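Local coordinates for protein chorismate mutase (Corynebacterium glutamicum, PDB 5HUB) that probably catalyses the pericyclic rearrangement of chorismate to prephenate, an isomerase step in the shikimate pathway, at residues 61-64 against 65-69. Sequence-based numbering, arbitrary orientation. Where two conformers were deposited one is given.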
ATOM      1  N   ALA A  61       3.889 -13.399  -9.720  1.00 14.52           N
ATOM      2  CA  ALA A  61       3.463 -13.990  -8.457  1.00 14.23           C
ATOM      3  C   ALA A  61       3.003 -12.898  -7.472  1.00 14.78           C
ATOM      4  O   ALA A  61       2.063 -13.117  -6.712  1.00 16.30           O
ATOM      5  CB  ALA A  61       4.621 -14.741  -7.836  1.00 15.89           C
ATOM      6  N   ILE A  62       3.741 -11.818  -7.402  1.00 14.51           N
ATOM      7  CA  ILE A  62       3.434 -10.733  -6.473  1.00 14.47           C
ATOM      8  C   ILE A  62       2.083 -10.125  -6.888  1.00 15.02           C
ATOM      9  O   ILE A  62       1.205  -9.890  -6.039  1.00 16.72           O
ATOM     10  CB  ILE A  62       4.558  -9.673  -6.450  1.00 15.01           C
ATOM     11  CG1 ILE A  62       5.824 -10.323  -5.841  1.00 16.45           C
ATOM     12  CG2 ILE A  62       4.070  -8.412  -5.678  1.00 15.63           C
ATOM     13  CD1 ILE A  62       7.050  -9.468  -5.958  1.00 18.40           C
ATOM     14  N   ILE A  63       1.900  -9.828  -8.148  1.00 14.16           N
ATOM     15  CA  ILE A  63       0.648  -9.263  -8.657  1.00 15.21           C
ATOM     16  C   ILE A  63      -0.509 -10.186  -8.323  1.00 14.96           C
ATOM     17  O   ILE A  63      -1.548  -9.778  -7.832  1.00 16.54           O
ATOM     18  CB  ILE A  63       0.763  -8.942 -10.173  1.00 16.18           C
ATOM     19  CG1 ILE A  63       1.749  -7.802 -10.386  1.00 16.74           C
ATOM     20  CG2 ILE A  63      -0.596  -8.693 -10.782  1.00 16.54           C
ATOM     21  CD1 ILE A  63       2.294  -7.670 -11.812  1.00 18.67           C
ATOM     22  N   ASN A  64      -0.326 -11.477  -8.533  1.00 16.56           N
ATOM     23  CA  ASN A  64      -1.333 -12.491  -8.275  1.00 16.25           C
ATOM     24  C   ASN A  64      -1.640 -12.574  -6.795  1.00 15.83           C
ATOM     25  O   ASN A  64      -2.792 -12.736  -6.395  1.00 17.84           O
ATOM     26  CB  ASN A  64      -0.925 -13.882  -8.777  1.00 18.50           C
ATOM     27  CG  ASN A  64      -0.952 -14.008 -10.295  1.00 21.16           C
ATOM     28  OD1 ASN A  64      -1.561 -13.199 -10.997  1.00 26.74           O
ATOM     29  ND2 ASN A  64      -0.331 -15.052 -10.804  1.00 24.19           N
ATOM     30  N   GLN A  65      -0.616 -12.543  -5.964  1.00 15.44           N
ATOM     31  CA  GLN A  65      -0.843 -12.549  -4.537  1.00 15.33           C
ATOM     32  C   GLN A  65      -1.701 -11.347  -4.114  1.00 15.59           C
ATOM     33  O   GLN A  65      -2.637 -11.495  -3.323  1.00 16.86           O
ATOM     34  CB  GLN A  65       0.481 -12.494  -3.776  1.00 15.47           C
ATOM     35  CG  GLN A  65       0.307 -12.308  -2.249  1.00 16.51           C
ATOM     36  CD  GLN A  65       1.618 -12.162  -1.541  1.00 18.19           C
ATOM     37  OE1 GLN A  65       2.649 -11.981  -2.175  1.00 23.55           O
ATOM     38  NE2 GLN A  65       1.605 -12.245  -0.225  1.00 21.34           N
ATOM     39  N   PHE A  66      -1.324 -10.180  -4.582  1.00 15.36           N
ATOM     40  CA  PHE A  66      -2.095  -8.967  -4.176  1.00 15.34           C
ATOM     41  C   PHE A  66      -3.524  -9.081  -4.695  1.00 15.90           C
ATOM     42  O   PHE A  66      -4.474  -8.761  -3.935  1.00 16.53           O
ATOM     43  CB  PHE A  66      -1.390  -7.727  -4.688  1.00 15.44           C
ATOM     44  CG  PHE A  66      -0.278  -7.239  -3.805  1.00 15.52           C
ATOM     45  CD1 PHE A  66       0.822  -7.999  -3.526  1.00 16.83           C
ATOM     46  CD2 PHE A  66      -0.387  -6.015  -3.162  1.00 18.60           C
ATOM     47  CE1 PHE A  66       1.830  -7.559  -2.715  1.00 17.28           C
ATOM     48  CE2 PHE A  66       0.597  -5.582  -2.306  1.00 18.39           C
ATOM     49  CZ  PHE A  66       1.720  -6.356  -2.087  1.00 17.93           C
ATOM     50  N   ARG A  67      -3.760  -9.566  -5.891  1.00 16.17           N
ATOM     51  CA  ARG A  67      -5.108  -9.760  -6.400  1.00 17.92           C
ATOM     52  C   ARG A  67      -5.861 -10.731  -5.526  1.00 17.09           C
ATOM     53  O   ARG A  67      -7.033 -10.504  -5.181  1.00 18.57           O
ATOM     54  CB  ARG A  67      -5.051 -10.281  -7.849  1.00 18.82           C
ATOM     55  CG  ARG A  67      -6.451 -10.358  -8.459  1.00 21.53           C
ATOM     56  CD  ARG A  67      -6.515 -11.105  -9.787  1.00 23.92           C
ATOM     57  NE  ARG A  67      -5.675 -10.469 -10.803  1.00 27.01           N
ATOM     58  CZ  ARG A  67      -4.481 -10.910 -11.212  1.00 25.81           C
ATOM     59  NH1 ARG A  67      -3.954 -12.051 -10.753  1.00 27.38           N
ATOM     60  NH2 ARG A  67      -3.812 -10.224 -12.132  1.00 29.08           N
ATOM     61  N   GLU A  68      -5.249 -11.842  -5.149  1.00 17.76           N
ATOM     62  CA  GLU A  68      -5.928 -12.870  -4.350  1.00 16.78           C
ATOM     63  C   GLU A  68      -6.308 -12.340  -2.967  1.00 17.43           C
ATOM     64  O   GLU A  68      -7.373 -12.691  -2.445  1.00 19.76           O
ATOM     65  CB  GLU A  68      -5.072 -14.118  -4.201  1.00 15.90           C
ATOM     66  CG  GLU A  68      -5.017 -14.875  -5.497  1.00 16.47           C
ATOM     67  CD  GLU A  68      -3.876 -15.876  -5.549  1.00 18.45           C
ATOM     68  OE1 GLU A  68      -3.374 -16.317  -4.468  1.00 18.58           O
ATOM     69  OE2 GLU A  68      -3.501 -16.276  -6.695  1.00 20.06           O
ATOM     70  N   GLU A  69      -5.455 -11.521  -2.382  0.50 16.55           N
ATOM     71  CA  GLU A  69      -5.641 -11.034  -1.017  0.50 17.12           C
ATOM     72  C   GLU A  69      -6.592  -9.859  -0.891  0.50 16.76           C
ATOM     73  O   GLU A  69      -7.348  -9.807   0.073  0.50 19.91           O
ATOM     74  CB  GLU A  69      -4.282 -10.685  -0.409  0.50 17.08           C
ATOM     75  CG  GLU A  69      -3.297 -11.838  -0.412  0.50 19.23           C
ATOM     76  CD  GLU A  69      -3.200 -12.570   0.909  0.50 22.83           C
ATOM     77  OE1 GLU A  69      -4.255 -12.935   1.483  0.50 25.40           O
ATOM     78  OE2 GLU A  69      -2.051 -12.741   1.383  0.50 31.94           O
TER
HETATM   79  O   HOH W   1      -1.362 -11.519 -13.095  1.00 41.75           O
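N64 and R67, three residues apart on one helix, lie side by side and point the same way, so that the amide oxygen of one meets the guanidinium edge of the other. NH1 of R67 gives a hydrogen bond of 2.7 Å to OD1 of N64; the acceptor sits almost in the guanidinium plane, while the amide plane is turned 53° from it. Arginine suits this place because its chain can double back: CG runs anti to the backbone N (chi1 -174°), and a bend at chi3 (-60°) returns the head toward the preceding turn. A water closes the pair into a small ring, donating to OD1 of N64 at 2.7 Å and accepting from NH2 of R67, so OD1 is gripped twice; the short asparagine suits its place by offering one carbonyl oxygen to both donors. NH2 also lies 3.8 Å from CG2 of I63, a branch that flanks the charged head while the I63 side chain packs on A78.

This is the last part of helix 49-70 in the all-helical chorismate mutase type II fold, and the regular i to i+4 bonds run through it, such as F66 N to I62 O at 2.9 Å. Along another side, I62 and F66 also lie alongside each other, pointing the same way. The beta-branched isoleucine supplies a methyl to the ring: CG2 of I62, the branch anti to its backbone N, stands 3.8 Å from CE1 of F66, whose CD1 edge passes 3.2 Å from I62 O. Phenylalanine fits here because its flat, apolar ring is buried, packing on L77 and L81 of helix 74-84 and on L29 of the second subunit. On the outer surface the extended E68 chain lies alongside the preceding turn, its CG 3.2 Å from N64 O.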